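Local coordinates for protein beta-galactoside alpha-2,6-sialyltransferase (Photobacterium sp., PDB 2Z4T) that probably transfers sialic acid from a CMP-linked donor to the galactose end of acceptors such as lactose, forming an alpha-2,6 linkage, at residues G152-T157 / S336-D341; P355-T360 / N383-E388; T362-G367 / G409-L414. All coordinates share one frame; numbering follows the deposited sequence.

Contact 1 of 3, residues G152-T157 / S336-D341; sequences GRIVPT and SIVNFD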
loop_
_atom_site.group_PDB
_atom_site.type_symbol
_atom_site.label_atom_id
_atom_site.label_comp_id
_atom_site.label_asym_id
_atom_site.label_seq_id
_atom_site.Cartn_x
_atom_site.Cartn_y
_atom_site.Cartn_z
ATOM N N GLY A 152 3.938 -9.483 -0.512
ATOM C CA GLY A 152 5.153 -10.151 -0.953
ATOM C C GLY A 152 6.444 -9.475 -0.535
ATOM O O GLY A 152 7.414 -10.146 -0.237
ATOM N N ARG A 153 6.461 -8.150 -0.505
ATOM C CA ARG A 153 7.741 -7.425 -0.527
ATOM C C ARG A 153 8.010 -6.559 0.691
ATOM O O ARG A 153 9.039 -5.894 0.766
ATOM C CB ARG A 153 7.864 -6.593 -1.816
ATOM C CG ARG A 153 7.714 -7.436 -3.068
ATOM C CD ARG A 153 8.750 -7.128 -4.104
ATOM N NE ARG A 153 8.798 -8.198 -5.101
ATOM C CZ ARG A 153 9.761 -9.120 -5.200
ATOM N NH1 ARG A 153 10.808 -9.120 -4.368
ATOM N NH2 ARG A 153 9.680 -10.047 -6.151
ATOM N N ILE A 154 7.064 -6.525 1.620
ATOM C CA ILE A 154 7.296 -5.922 2.908
ATOM C C ILE A 154 6.861 -6.928 3.961
ATOM O O ILE A 154 5.799 -7.551 3.871
ATOM C CB ILE A 154 6.547 -4.578 3.078
ATOM C CG1 ILE A 154 7.115 -3.529 2.125
ATOM C CG2 ILE A 154 6.643 -4.075 4.524
ATOM C CD1 ILE A 154 6.478 -2.156 2.248
ATOM N N VAL A 155 7.700 -7.119 4.960
ATOM C CA VAL A 155 7.336 -8.016 6.015
ATOM C C VAL A 155 7.596 -7.321 7.349
ATOM O O VAL A 155 8.728 -7.155 7.757
ATOM C CB VAL A 155 7.942 -9.465 5.789
ATOM C CG1 VAL A 155 9.072 -9.469 4.734
ATOM C CG2 VAL A 155 8.314 -10.194 7.115
ATOM N N PRO A 156 6.517 -6.871 8.006
ATOM C CA PRO A 156 6.628 -6.249 9.311
ATOM C C PRO A 156 7.020 -7.294 10.345
ATOM O O PRO A 156 6.656 -8.474 10.211
ATOM C CB PRO A 156 5.201 -5.763 9.608
ATOM C CG PRO A 156 4.426 -5.956 8.380
ATOM C CD PRO A 156 5.118 -6.971 7.554
ATOM N N THR A 157 7.769 -6.872 11.359
ATOM C CA THR A 157 8.075 -7.734 12.504
ATOM C C THR A 157 6.788 -8.017 13.278
ATOM O O THR A 157 5.753 -7.374 13.027
ATOM C CB THR A 157 9.061 -7.041 13.435
ATOM O OG1 THR A 157 8.417 -5.904 14.037
ATOM C CG2 THR A 157 10.320 -6.600 12.643
ATOM N N SER A 336 10.638 2.519 9.486
ATOM C CA SER A 336 11.073 1.327 10.125
ATOM C C SER A 336 10.466 0.101 9.432
ATOM O O SER A 336 11.163 -0.873 9.178
ATOM C CB SER A 336 10.671 1.412 11.583
ATOM O OG SER A 336 10.939 0.200 12.207
ATOM N N ILE A 337 9.184 0.155 9.094
ATOM C CA ILE A 337 8.571 -0.945 8.364
ATOM C C ILE A 337 9.109 -1.119 6.934
ATOM O O ILE A 337 9.288 -2.246 6.487
ATOM C CB ILE A 337 7.028 -0.884 8.380
ATOM C CG1 ILE A 337 6.528 -1.035 9.827
ATOM C CG2 ILE A 337 6.453 -2.009 7.495
ATOM C CD1 ILE A 337 5.030 -0.839 10.020
ATOM N N VAL A 338 9.359 -0.019 6.222
ATOM C CA VAL A 338 9.977 -0.110 4.893
ATOM C C VAL A 338 11.517 -0.332 4.934
ATOM O O VAL A 338 12.141 -0.503 3.894
ATOM C CB VAL A 338 9.598 1.096 3.946
ATOM C CG1 VAL A 338 8.095 1.414 4.028
ATOM C CG2 VAL A 338 10.442 2.341 4.270
ATOM N N ASN A 339 12.098 -0.353 6.135
ATOM C CA ASN A 339 13.556 -0.483 6.353
ATOM C C ASN A 339 14.434 0.606 5.729
ATOM O O ASN A 339 15.548 0.348 5.262
ATOM C CB ASN A 339 14.085 -1.891 6.026
ATOM C CG ASN A 339 13.347 -2.991 6.793
ATOM O OD1 ASN A 339 12.977 -2.811 7.947
ATOM N ND2 ASN A 339 13.114 -4.126 6.138
ATOM N N PHE A 340 13.924 1.832 5.749
ATOM C CA PHE A 340 14.714 2.973 5.321
ATOM C C PHE A 340 15.390 3.681 6.499
ATOM O O PHE A 340 14.740 4.303 7.344
ATOM C CB PHE A 340 13.882 3.959 4.490
ATOM C CG PHE A 340 14.678 5.136 3.968
ATOM C CD1 PHE A 340 16.003 4.975 3.545
ATOM C CD2 PHE A 340 14.102 6.396 3.883
ATOM C CE1 PHE A 340 16.732 6.047 3.055
ATOM C CE2 PHE A 340 14.830 7.473 3.399
ATOM C CZ PHE A 340 16.159 7.293 2.985
ATOM N N ASP A 341 16.704 3.562 6.559
ATOM C CA ASP A 341 17.474 4.322 7.519
ATOM C C ASP A 341 17.932 5.633 6.851
ATOM O O ASP A 341 18.944 5.686 6.144
ATOM C CB ASP A 341 18.650 3.482 8.012
ATOM C CG ASP A 341 19.476 4.185 9.084
ATOM O OD1 ASP A 341 19.154 5.335 9.507
ATOM O OD2 ASP A 341 20.470 3.560 9.495
#

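Contact 2 of 3, residues P355-T360 / N383-E388; sequences PNFVFT and NNAINE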
loop_
_atom_site.group_PDB
_atom_site.type_symbol
_atom_site.label_atom_id
_atom_site.label_comp_id
_atom_site.label_asym_id
_atom_site.label_seq_id
_atom_site.Cartn_x
_atom_site.Cartn_y
_atom_site.Cartn_z
ATOM N N PRO A 355 28.614 15.666 -5.942
ATOM C CA PRO A 355 27.154 15.544 -5.973
ATOM C C PRO A 355 26.825 14.061 -6.037
ATOM O O PRO A 355 27.685 13.279 -6.409
ATOM C CB PRO A 355 26.769 16.238 -7.282
ATOM C CG PRO A 355 28.030 16.172 -8.140
ATOM C CD PRO A 355 29.139 16.352 -7.141
ATOM N N ASN A 356 25.614 13.667 -5.660
ATOM C CA ASN A 356 25.273 12.250 -5.598
ATOM C C ASN A 356 24.344 11.782 -6.699
ATOM O O ASN A 356 23.356 12.450 -7.031
ATOM C CB ASN A 356 24.676 11.932 -4.233
ATOM C CG ASN A 356 25.496 12.520 -3.122
ATOM O OD1 ASN A 356 26.709 12.308 -3.054
ATOM N ND2 ASN A 356 24.858 13.303 -2.275
ATOM N N PHE A 357 24.669 10.615 -7.241
ATOM C CA PHE A 357 23.969 10.038 -8.371
ATOM C C PHE A 357 23.374 8.711 -7.932
ATOM O O PHE A 357 24.085 7.882 -7.370
ATOM C CB PHE A 357 24.956 9.843 -9.527
ATOM C CG PHE A 357 24.488 8.889 -10.596
ATOM C CD1 PHE A 357 23.197 8.962 -11.119
ATOM C CD2 PHE A 357 25.367 7.953 -11.124
ATOM C CE1 PHE A 357 22.777 8.085 -12.116
ATOM C CE2 PHE A 357 24.967 7.084 -12.134
ATOM C CZ PHE A 357 23.673 7.147 -12.635
ATOM N N VAL A 358 22.074 8.525 -8.153
ATOM C CA VAL A 358 21.447 7.238 -7.901
ATOM C C VAL A 358 21.085 6.607 -9.229
ATOM O O VAL A 358 20.382 7.220 -10.033
ATOM C CB VAL A 358 20.161 7.333 -7.011
ATOM C CG1 VAL A 358 19.434 5.958 -6.938
ATOM C CG2 VAL A 358 20.491 7.827 -5.615
ATOM N N PHE A 359 21.599 5.408 -9.481
ATOM C CA PHE A 359 21.156 4.642 -10.619
ATOM C C PHE A 359 20.017 3.750 -10.160
ATOM O O PHE A 359 20.171 3.030 -9.153
ATOM C CB PHE A 359 22.282 3.801 -11.226
ATOM C CG PHE A 359 21.806 2.856 -12.289
ATOM C CD1 PHE A 359 21.687 3.277 -13.605
ATOM C CD2 PHE A 359 21.418 1.557 -11.962
ATOM C CE1 PHE A 359 21.221 2.409 -14.588
ATOM C CE2 PHE A 359 20.946 0.673 -12.934
ATOM C CZ PHE A 359 20.844 1.102 -14.252
ATOM N N THR A 360 18.885 3.788 -10.876
ATOM C CA THR A 360 17.754 2.924 -10.538
ATOM C C THR A 360 17.710 1.716 -11.467
ATOM O O THR A 360 17.713 1.872 -12.689
ATOM C CB THR A 360 16.385 3.682 -10.555
ATOM O OG1 THR A 360 16.061 4.123 -11.883
ATOM C CG2 THR A 360 16.430 4.869 -9.647
ATOM N N ASN A 383 27.878 2.634 -16.648
ATOM C CA ASN A 383 29.146 3.049 -17.250
ATOM C C ASN A 383 29.008 4.223 -18.183
ATOM O O ASN A 383 29.837 5.127 -18.177
ATOM C CB ASN A 383 29.842 1.881 -17.939
ATOM C CG ASN A 383 30.435 0.915 -16.945
ATOM O OD1 ASN A 383 30.606 1.262 -15.775
ATOM N ND2 ASN A 383 30.737 -0.305 -17.390
ATOM N N ASN A 384 27.927 4.227 -18.949
ATOM C CA ASN A 384 27.645 5.348 -19.830
ATOM C C ASN A 384 27.518 6.674 -19.076
ATOM O O ASN A 384 28.015 7.709 -19.535
ATOM C CB ASN A 384 26.403 5.027 -20.644
ATOM C CG ASN A 384 26.750 4.392 -21.970
ATOM O OD1 ASN A 384 27.114 5.107 -22.905
ATOM N ND2 ASN A 384 26.670 3.046 -22.060
ATOM N N ALA A 385 26.896 6.617 -17.897
ATOM C CA ALA A 385 26.696 7.780 -17.021
ATOM C C ALA A 385 27.966 8.335 -16.359
ATOM O O ALA A 385 28.086 9.559 -16.183
ATOM C CB ALA A 385 25.627 7.471 -15.947
ATOM N N ILE A 386 28.889 7.445 -15.981
ATOM C CA ILE A 386 30.060 7.829 -15.172
ATOM C C ILE A 386 31.375 7.825 -15.959
ATOM O O ILE A 386 32.432 8.110 -15.395
ATOM C CB ILE A 386 30.238 6.910 -13.920
ATOM C CG1 ILE A 386 30.890 5.557 -14.321
ATOM C CG2 ILE A 386 28.910 6.763 -13.147
ATOM C CD1 ILE A 386 30.960 4.479 -13.204
ATOM N N ASN A 387 31.303 7.487 -17.252
ATOM C CA ASN A 387 32.478 7.448 -18.116
ATOM C C ASN A 387 32.496 8.655 -19.087
ATOM O O ASN A 387 31.541 8.884 -19.831
ATOM C CB ASN A 387 32.566 6.089 -18.836
ATOM C CG ASN A 387 33.895 5.887 -19.588
ATOM O OD1 ASN A 387 34.341 6.767 -20.317
ATOM N ND2 ASN A 387 34.506 4.713 -19.436
ATOM N N GLU A 388 33.571 9.432 -19.061
ATOM C CA GLU A 388 33.669 10.636 -19.896
ATOM C C GLU A 388 33.609 10.382 -21.400
ATOM O O GLU A 388 33.219 11.276 -22.166
ATOM C CB GLU A 388 34.934 11.426 -19.574
ATOM C CG GLU A 388 34.945 11.970 -18.152
ATOM C CD GLU A 388 36.046 12.988 -17.932
ATOM O OE1 GLU A 388 36.155 13.934 -18.752
ATOM O OE2 GLU A 388 36.801 12.837 -16.945
#

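Contact 3 of 3, residues T362-G367 / G409-L414; sequences TTVWAG and GIINTL. With GAL (beta-D-galactopyranose), chain B; GLC (alpha-D-glucopyranose), chain C.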
loop_
_atom_site.group_PDB
_atom_site.type_symbol
_atom_site.label_atom_id
_atom_site.label_comp_id
_atom_site.label_asym_id
_atom_site.label_seq_id
_atom_site.Cartn_x
_atom_site.Cartn_y
_atom_site.Cartn_z
ATOM N N THR A 362 16.395 -2.379 -12.826
ATOM C CA THR A 362 15.176 -3.095 -13.155
ATOM C C THR A 362 15.341 -4.606 -12.924
ATOM O O THR A 362 16.416 -5.073 -12.554
ATOM C CB THR A 362 14.728 -2.834 -14.620
ATOM O OG1 THR A 362 13.369 -3.246 -14.789
ATOM C CG2 THR A 362 15.611 -3.588 -15.615
ATOM N N THR A 363 14.276 -5.362 -13.163
ATOM C CA THR A 363 14.376 -6.808 -13.103
ATOM C C THR A 363 13.619 -7.400 -14.269
ATOM O O THR A 363 12.885 -6.673 -14.926
ATOM C CB THR A 363 13.817 -7.358 -11.774
ATOM O OG1 THR A 363 14.191 -8.728 -11.658
ATOM C CG2 THR A 363 12.290 -7.224 -11.701
ATOM N N VAL A 364 13.784 -8.699 -14.526
ATOM C CA VAL A 364 12.964 -9.385 -15.519
ATOM C C VAL A 364 11.926 -10.235 -14.824
ATOM O O VAL A 364 12.277 -11.072 -13.984
ATOM C CB VAL A 364 13.727 -10.434 -16.347
ATOM C CG1 VAL A 364 13.329 -10.306 -17.821
ATOM C CG2 VAL A 364 15.236 -10.399 -16.111
ATOM N N TRP A 365 10.660 -10.065 -15.200
ATOM C CA TRP A 365 9.607 -11.002 -14.783
ATOM C C TRP A 365 9.498 -12.166 -15.793
ATOM O O TRP A 365 9.702 -11.977 -17.000
ATOM C CB TRP A 365 8.251 -10.293 -14.631
ATOM C CG TRP A 365 8.239 -9.077 -13.712
ATOM C CD1 TRP A 365 7.777 -7.823 -14.023
ATOM C CD2 TRP A 365 8.679 -9.011 -12.340
ATOM N NE1 TRP A 365 7.915 -6.977 -12.944
ATOM C CE2 TRP A 365 8.458 -7.675 -11.894
ATOM C CE3 TRP A 365 9.249 -9.935 -11.453
ATOM C CZ2 TRP A 365 8.772 -7.249 -10.596
ATOM C CZ3 TRP A 365 9.578 -9.506 -10.158
ATOM C CH2 TRP A 365 9.331 -8.169 -9.745
ATOM N N ALA A 366 9.189 -13.366 -15.295
ATOM C CA ALA A 366 8.993 -14.535 -16.166
ATOM C C ALA A 366 10.121 -14.695 -17.207
ATOM O O ALA A 366 9.856 -15.023 -18.368
ATOM C CB ALA A 366 7.626 -14.446 -16.871
ATOM N N GLY A 367 11.365 -14.448 -16.797
ATOM C CA GLY A 367 12.505 -14.576 -17.693
ATOM C C GLY A 367 13.831 -14.787 -16.980
ATOM O O GLY A 367 14.832 -14.159 -17.328
ATOM N N GLY A 409 16.929 -9.537 -7.242
ATOM C CA GLY A 409 17.583 -10.765 -6.846
ATOM C C GLY A 409 19.028 -10.764 -7.286
ATOM O O GLY A 409 19.785 -9.852 -6.947
ATOM N N ILE A 410 19.394 -11.773 -8.069
ATOM C CA ILE A 410 20.776 -11.972 -8.463
ATOM C C ILE A 410 21.274 -10.865 -9.386
ATOM O O ILE A 410 22.475 -10.684 -9.527
ATOM C CB ILE A 410 21.003 -13.407 -9.036
ATOM C CG1 ILE A 410 22.184 -14.094 -8.319
ATOM C CG2 ILE A 410 21.098 -13.436 -10.578
ATOM C CD1 ILE A 410 23.668 -13.638 -8.735
ATOM N N ILE A 411 20.354 -10.108 -9.994
ATOM C CA ILE A 411 20.726 -8.956 -10.838
ATOM C C ILE A 411 21.381 -7.876 -9.998
ATOM O O ILE A 411 22.417 -7.306 -10.379
ATOM C CB ILE A 411 19.510 -8.333 -11.554
ATOM C CG1 ILE A 411 18.889 -9.340 -12.513
ATOM C CG2 ILE A 411 19.915 -7.062 -12.295
ATOM C CD1 ILE A 411 17.633 -8.846 -13.154
ATOM N N ASN A 412 20.772 -7.604 -8.852
ATOM C CA ASN A 412 21.289 -6.623 -7.920
ATOM C C ASN A 412 22.653 -7.001 -7.372
ATOM O O ASN A 412 23.534 -6.143 -7.299
ATOM C CB ASN A 412 20.284 -6.336 -6.802
ATOM C CG ASN A 412 18.995 -5.721 -7.331
ATOM O OD1 ASN A 412 18.955 -5.237 -8.458
ATOM N ND2 ASN A 412 17.945 -5.727 -6.521
ATOM N N THR A 413 22.860 -8.271 -7.021
ATOM C CA THR A 413 24.173 -8.616 -6.479
ATOM C C THR A 413 25.282 -8.514 -7.548
ATOM O O THR A 413 26.357 -7.996 -7.268
ATOM C CB THR A 413 24.199 -9.956 -5.634
ATOM O OG1 THR A 413 24.547 -11.064 -6.465
ATOM C CG2 THR A 413 22.854 -10.229 -4.942
ATOM N N LEU A 414 24.986 -8.944 -8.778
ATOM C CA LEU A 414 25.928 -8.817 -9.894
ATOM C C LEU A 414 26.333 -7.367 -10.166
ATOM O O LEU A 414 27.521 -7.081 -10.339
ATOM C CB LEU A 414 25.368 -9.448 -11.167
ATOM C CG LEU A 414 25.338 -10.979 -11.181
ATOM C CD1 LEU A 414 24.415 -11.484 -12.258
ATOM C CD2 LEU A 414 26.756 -11.568 -11.355
HETATM C C1 GAL B . 4.861 -10.459 -11.668
HETATM C C2 GAL B . 3.493 -10.535 -12.341
HETATM C C3 GAL B . 3.252 -9.254 -13.136
HETATM C C4 GAL B . 3.496 -8.018 -12.260
HETATM C C5 GAL B . 4.847 -8.088 -11.543
HETATM C C6 GAL B . 5.030 -6.981 -10.501
HETATM O O2 GAL B . 3.430 -11.692 -13.160
HETATM O O3 GAL B . 1.927 -9.236 -13.648
HETATM O O4 GAL B . 2.443 -7.920 -11.325
HETATM O O5 GAL B . 4.938 -9.309 -10.853
HETATM O O6 GAL B . 5.123 -5.696 -11.081
HETATM C C1 GLC C . 7.726 -13.973 -8.875
HETATM C C2 GLC C . 7.727 -12.495 -8.474
HETATM C C3 GLC C . 6.462 -11.840 -9.024
HETATM C C4 GLC C . 6.273 -12.088 -10.533
HETATM C C5 GLC C . 6.437 -13.603 -10.835
HETATM C C6 GLC C . 6.358 -14.118 -12.286
HETATM O O1 GLC C . 6.570 -14.642 -8.378
HETATM O O2 GLC C . 7.745 -12.312 -7.077
HETATM O O3 GLC C . 6.467 -10.476 -8.692
HETATM O O4 GLC C . 4.984 -11.620 -10.877
HETATM O O5 GLC C . 7.677 -14.046 -10.291
HETATM O O6 GLC C . 6.213 -13.130 -13.286
HETATM O O HOH W 1 17.803 -3.709 -10.393
#

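Contact 1 of 3, residues G152-T157 / S336-D341
Ile154 and Ile337 meet through their branch methyls, CG2 of one lying 3.6 Å from CG2 of the other, and the two side chains run roughly at right angles. Both residues hold CG2 anti to the backbone N, which aims these methyls at each other. Ile154 CG2 also packs 3.8 Å from the carbonyl O of Ile337. The far end of the same chain, CD1, reaches Val338 CG1 at 4.3 Å, while Pro156 CB meets Ile337 CG2 more loosely at 4.5 Å, so one methyl serves both loop residues.

That loop follows strand 146-151 and leads into helix 158-164, in the first Rossmann-like half of the GT-B fold; it rests on the last turn of helix 328-338, after which Asn339 takes up a positive phi in a Schellman motif. Leu132 of helix 126-141 and Leu164 extend the apolar layer around Ile337.

Polar groups are engaged at helix starts and the active-site rim. Thr157 N-caps helix 158-164 with its side chain while its backbone N donates to Gln160 OE1, and Asp341 OD1 caps the next helix through a weak bond to Lys344 N. Beside Ile154, Gly152 and Arg153 belong to a magnesium site, and Arg153 also lines the glycan pocket.

Contact 2 of 3, residues P355-T360 / N383-E388
A chi1 of 162° carries the ring of Phe357 off strand 356-360 toward Ala385 and Ile386, at the end of helix 371-386. On the helix, Ile386 has a chi1 of 79°, which puts CG1 between the backbone N and the carbonyl carbon and leaves the branch methyl CG2 anti to the carbonyl carbon, within range of the ring. Ala385, whose CB points at the strand, needs no torsion to take part.

The far end of the phenyl group does the touching. Ala385 CB sits about equally far from the two neighbouring ring atoms, 3.9 Å from Phe357 CZ and 3.9 Å from Phe357 CE2, while Ile386 CG2 lies nearest CE2, at 4.1 Å. Both methyls come in obliquely to the ring, and the side chains of Phe357 and Ile386 cross at about a right angle. One face of the ring carries Phe359 N from its own strand, 3.9 Å above the plane and displaced toward the rim.

Strand, helix and the following strand 399-403 form a beta-alpha-beta unit of the six-stranded parallel sheet, and this contact fastens the helix end to the first strand. Leu400, Ala445 and Leu394 add further apolar surface around Phe357, while Phe359 continues the packing along the helix on Gln378, Val381 and Ile382. On the strand, Asn356 belongs to a magnesium site and Thr360 to the CMP pocket.

Because methyls and an aromatic ring meet here mainly through dispersion and the burial of apolar surface, the contact imposes shape rather than direction; the polar anchoring of the helix end comes from elsewhere, with Asn383 OD1 bonded to Tyr419 OH and Asn384 ND2 to Pro504 O.

Contact 3 of 3, residues T362-G367 / G409-L414
Ile411 drives its terminal methyl into the loop 362-367 from the first turn of helix 410-417, and this is where the packing is tight. CD1 lies 3.8 Å from Thr363 OG1 and 3.8 Å from Thr363 CA, with Val364 CG2 at 4.1 Å. With CG1 anti to the carbonyl carbon (chi1 -63°) and the chain then extended, the isoleucine reaches this far, crossing both loop side chains at about a right angle; its branch methyl CG2 lies near the carbonyl O of Thr362. The hydroxyl of Thr363 spends its hydrogen bond on Gly407 O, and toward Ile411 it makes a van der Waals contact.

Nearer the partly exposed Asn412 the segments no longer touch closely, and a water molecule fills the role of a link: it donates to Thr362 O at 2.9 Å and to Asn412 OD1 at 2.7 Å. The amide is held at its other end as well, ND2 bonding to His405 O, which would limit its rotation.

Beyond the helix contact the loop presents Trp365 to the acceptor. Thr363 CG2 backs one face of the indole, 3.6 Å above the plane, and galactose C5 lies over the opposite face, offset toward the rim; glucose O3 approaches CZ3 on that same sugar side. His123, His204 and Asp232 hydrogen-bond the galactose. An indole with sugar atoms over one face is characteristic of carbohydrate-binding sites, and here it forms part of the acceptor pocket of a GT-B glycosyltransferase, close to the CMP site.

From the N terminus, contact 1 comes first: it closes a long loop of 178 residues, returning the end of helix 328-338 to the segment that follows strand 146-151. It is complete before the other two begin. Contact 2 then closes a short loop inside a beta-alpha-beta unit, and contact 3 opens within that loop but closes after it, on helix 410-417, so the two cross. Contact 2 ties helix 371-386 to strand 356-360 of the six-stranded parallel sheet, and contact 3 ties the loop between them to helix 410-417. Contacts 1 and 3 meet directly beside the bound acceptor, where Arg153 NH2 packs 4.0 Å from Trp365 CZ3.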